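Long-range contact in metagenomic carboxyl esterase MGS0156 (Uncultured organism, PDB 5D8M), which probably hydrolyses the ester bonds of carboxylic esters: residues 28-37 with 285-294. Numbering follows the deposited sequence.
Sequences AGIQDGRGRF and IIPGGTLLGY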
loop_
_atom_site.group_PDB
_atom_site.type_symbol
_atom_site.label_atom_id
_atom_site.label_comp_id
_atom_site.label_asym_id
_atom_site.label_seq_id
_atom_site.Cartn_x
_atom_site.Cartn_y
_atom_site.Cartn_z
ATOM N N ALA A 28 1.349 18.835 -7.324
ATOM C CA ALA A 28 2.355 17.814 -7.611
ATOM C C ALA A 28 1.902 16.887 -8.733
ATOM O O ALA A 28 2.304 15.718 -8.792
ATOM C CB ALA A 28 2.673 17.017 -6.362
ATOM N N GLY A 29 1.041 17.401 -9.607
ATOM C CA GLY A 29 0.600 16.659 -10.775
ATOM C C GLY A 29 -0.313 15.477 -10.505
ATOM O O GLY A 29 -0.374 14.539 -11.290
ATOM N N ILE A 30 -1.044 15.515 -9.402
ATOM C CA ILE A 30 -1.888 14.379 -9.051
ATOM C C ILE A 30 -3.265 14.519 -9.656
ATOM O O ILE A 30 -3.896 15.558 -9.486
ATOM C CB ILE A 30 -2.034 14.223 -7.527
ATOM C CG1 ILE A 30 -0.661 14.117 -6.873
ATOM C CG2 ILE A 30 -2.859 12.999 -7.179
ATOM C CD1 ILE A 30 0.115 12.992 -7.386
ATOM N N GLN A 31 -3.732 13.472 -10.336
ATOM C CA GLN A 31 -5.094 13.434 -10.846
ATOM C C GLN A 31 -6.044 12.994 -9.743
ATOM O O GLN A 31 -5.774 12.014 -9.040
ATOM C CB GLN A 31 -5.217 12.484 -12.039
ATOM C CG GLN A 31 -4.263 12.762 -13.178
ATOM C CD GLN A 31 -4.423 11.753 -14.317
ATOM O OE1 GLN A 31 -5.471 11.097 -14.460
ATOM N NE2 GLN A 31 -3.380 11.622 -15.132
ATOM N N ASP A 32 -7.153 13.710 -9.593
ATOM C CA ASP A 32 -8.109 13.412 -8.528
ATOM C C ASP A 32 -9.151 12.384 -8.980
ATOM O O ASP A 32 -10.102 12.729 -9.648
ATOM C CB ASP A 32 -8.805 14.698 -8.065
ATOM C CG ASP A 32 -9.495 14.539 -6.710
ATOM O OD1 ASP A 32 -9.754 13.381 -6.302
ATOM O OD2 ASP A 32 -9.770 15.570 -6.051
ATOM N N GLY A 33 -8.988 11.121 -8.605
ATOM C CA GLY A 33 -9.964 10.121 -9.015
ATOM C C GLY A 33 -10.859 9.640 -7.890
ATOM O O GLY A 33 -11.484 8.565 -8.001
ATOM N N ARG A 34 -10.905 10.419 -6.806
ATOM C CA ARG A 34 -11.615 10.036 -5.587
ATOM C C ARG A 34 -13.098 9.786 -5.797
ATOM O O ARG A 34 -13.679 8.907 -5.159
ATOM C CB ARG A 34 -11.456 11.110 -4.506
ATOM C CG ARG A 34 -10.080 11.167 -3.891
ATOM C CD ARG A 34 -9.985 12.283 -2.883
ATOM N NE ARG A 34 -10.061 13.600 -3.518
ATOM C CZ ARG A 34 -10.480 14.690 -2.885
ATOM N NH1 ARG A 34 -10.877 14.598 -1.618
ATOM N NH2 ARG A 34 -10.499 15.870 -3.514
ATOM N N GLY A 35 -13.710 10.604 -6.651
ATOM C CA GLY A 35 -15.134 10.528 -6.907
ATOM C C GLY A 35 -15.520 9.260 -7.654
ATOM O O GLY A 35 -16.469 8.586 -7.278
ATOM N N ARG A 36 -14.793 8.936 -8.716
ATOM C CA ARG A 36 -15.123 7.753 -9.491
ATOM C C ARG A 36 -14.790 6.488 -8.687
ATOM O O ARG A 36 -15.538 5.503 -8.716
ATOM C CB ARG A 36 -14.391 7.763 -10.837
ATOM C CG ARG A 36 -14.687 6.547 -11.740
ATOM C CD ARG A 36 -16.170 6.358 -12.008
ATOM N NE ARG A 36 -16.406 5.228 -12.905
ATOM C CZ ARG A 36 -17.609 4.776 -13.252
ATOM N NH1 ARG A 36 -18.707 5.355 -12.776
ATOM N NH2 ARG A 36 -17.717 3.751 -14.089
ATOM N N PHE A 37 -13.699 6.523 -7.929
ATOM C CA PHE A 37 -13.366 5.349 -7.130
ATOM C C PHE A 37 -14.446 5.075 -6.063
ATOM O O PHE A 37 -14.850 3.917 -5.883
ATOM C CB PHE A 37 -11.984 5.498 -6.490
ATOM C CG PHE A 37 -11.512 4.251 -5.782
ATOM C CD1 PHE A 37 -10.986 3.180 -6.498
ATOM C CD2 PHE A 37 -11.646 4.133 -4.413
ATOM C CE1 PHE A 37 -10.565 2.012 -5.841
ATOM C CE2 PHE A 37 -11.228 2.975 -3.744
ATOM C CZ PHE A 37 -10.683 1.919 -4.463
ATOM N N ILE A 285 1.373 9.041 -1.183
ATOM C CA ILE A 285 0.815 9.291 -2.489
ATOM C C ILE A 285 1.926 9.429 -3.519
ATOM O O ILE A 285 2.821 10.275 -3.381
ATOM C CB ILE A 285 -0.076 10.546 -2.462
ATOM C CG1 ILE A 285 -1.244 10.298 -1.481
ATOM C CG2 ILE A 285 -0.608 10.858 -3.880
ATOM C CD1 ILE A 285 -2.017 11.548 -1.095
ATOM N N ILE A 286 1.870 8.588 -4.547
ATOM C CA ILE A 286 2.846 8.639 -5.631
ATOM C C ILE A 286 2.648 9.908 -6.478
ATOM O O ILE A 286 1.592 10.095 -7.085
ATOM C CB ILE A 286 2.740 7.387 -6.535
ATOM C CG1 ILE A 286 2.929 6.098 -5.698
ATOM C CG2 ILE A 286 3.702 7.511 -7.741
ATOM C CD1 ILE A 286 2.643 4.749 -6.492
ATOM N N PRO A 287 3.669 10.783 -6.524
ATOM C CA PRO A 287 3.501 12.031 -7.277
ATOM C C PRO A 287 3.337 11.753 -8.778
ATOM O O PRO A 287 3.913 10.784 -9.282
ATOM C CB PRO A 287 4.787 12.821 -6.969
ATOM C CG PRO A 287 5.790 11.792 -6.554
ATOM C CD PRO A 287 4.984 10.697 -5.860
ATOM N N GLY A 288 2.530 12.562 -9.455
ATOM C CA GLY A 288 2.254 12.383 -10.876
ATOM C C GLY A 288 1.230 11.287 -11.155
ATOM O O GLY A 288 0.898 11.026 -12.308
ATOM N N GLY A 289 0.742 10.632 -10.101
ATOM C CA GLY A 289 -0.252 9.590 -10.253
ATOM C C GLY A 289 -1.701 10.031 -10.096
ATOM O O GLY A 289 -2.036 11.210 -10.244
ATOM N N THR A 290 -2.562 9.060 -9.831
ATOM C CA THR A 290 -3.969 9.293 -9.546
ATOM C C THR A 290 -4.239 9.024 -8.076
ATOM O O THR A 290 -3.833 8.004 -7.570
ATOM C CB THR A 290 -4.875 8.391 -10.411
ATOM O OG1 THR A 290 -4.818 8.852 -11.751
ATOM C CG2 THR A 290 -6.346 8.413 -9.932
ATOM N N LEU A 291 -4.904 9.956 -7.394
ATOM C CA LEU A 291 -5.355 9.722 -6.022
ATOM C C LEU A 291 -6.742 9.076 -6.043
ATOM O O LEU A 291 -7.700 9.671 -6.555
ATOM C CB LEU A 291 -5.397 11.031 -5.225
ATOM C CG LEU A 291 -5.981 10.958 -3.809
ATOM C CD1 LEU A 291 -5.172 10.007 -2.913
ATOM C CD2 LEU A 291 -6.019 12.378 -3.232
ATOM N N LEU A 292 -6.831 7.868 -5.505
ATOM C CA LEU A 292 -8.072 7.136 -5.481
ATOM C C LEU A 292 -8.856 7.441 -4.206
ATOM O O LEU A 292 -10.073 7.318 -4.197
ATOM C CB LEU A 292 -7.823 5.621 -5.583
ATOM C CG LEU A 292 -7.112 5.127 -6.830
ATOM C CD1 LEU A 292 -6.951 3.616 -6.737
ATOM C CD2 LEU A 292 -7.891 5.539 -8.070
ATOM N N GLY A 293 -8.172 7.817 -3.127
ATOM C CA GLY A 293 -8.877 8.155 -1.909
ATOM C C GLY A 293 -8.240 7.687 -0.626
ATOM O O GLY A 293 -7.039 7.352 -0.557
ATOM N N TYR A 294 -9.061 7.686 0.413
ATOM C CA TYR A 294 -8.580 7.484 1.776
ATOM C C TYR A 294 -9.422 6.441 2.513
ATOM O O TYR A 294 -10.405 6.789 3.147
ATOM C CB TYR A 294 -8.591 8.815 2.550
ATOM C CG TYR A 294 -7.758 9.925 1.916
ATOM C CD1 TYR A 294 -8.293 10.734 0.908
ATOM C CD2 TYR A 294 -6.435 10.150 2.309
ATOM C CE1 TYR A 294 -7.549 11.738 0.320
ATOM C CE2 TYR A 294 -5.669 11.179 1.713
ATOM C CZ TYR A 294 -6.242 11.957 0.726
ATOM O OH TYR A 294 -5.538 12.963 0.128
HETATM O O HOH W 1 -12.412 8.041 -2.630
#
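Leu292 O is met from two sources: the CA-H of Arg34, 3.4 Å between Arg34 CA and Leu292 O and nearly straight at 168°, and a water that also donates to Arg34 O, tying the first helical turn of 34-37 to the strand. Phe37, whose N closes that same turn on Gly33 O, suits the place because its broad aromatic face can lie on an aliphatic carbon: with CG anti to the backbone N (chi1 -173°), the ring covers Leu292 CB in a CH-pi contact, 4.2 Å from CB to the ring centroid. Upstream, parallel strand pairing takes over: Gln31 N donates to Gly289 O at 2.8 Å, and Leu291 N to Gln31 O, also at 2.8 Å. Strand 31-32 thereby forms one edge of the chain's seven-stranded parallel sheet, whose helix-flanked layout is consistent with an alpha/beta-hydrolase fold; strand 290-293 lies between 31-32 and 244-248. Gly33, the helix N-cap, gives its N to Leu291 O at 2.8 Å; without a CB it fits close to Thr290 CG2. Asp32 OD1 accepts Arg34 N in an Asx turn and Arg34 NE at 2.8 Å, while OD2 takes NH2 through its syn lone pair. The bend at chi3 (-68°) turns Arg34 NE and the guanidinium back to this carboxylate, while CD, placed by the torsions before it, touches Leu291 CD2 and the Tyr294 ring edge. At the far end, Gly288 supplies the positive phi of the type II turn 286-289, and Ile30 CD1 presses on its backbone, 3.2 Å from Gly288 N.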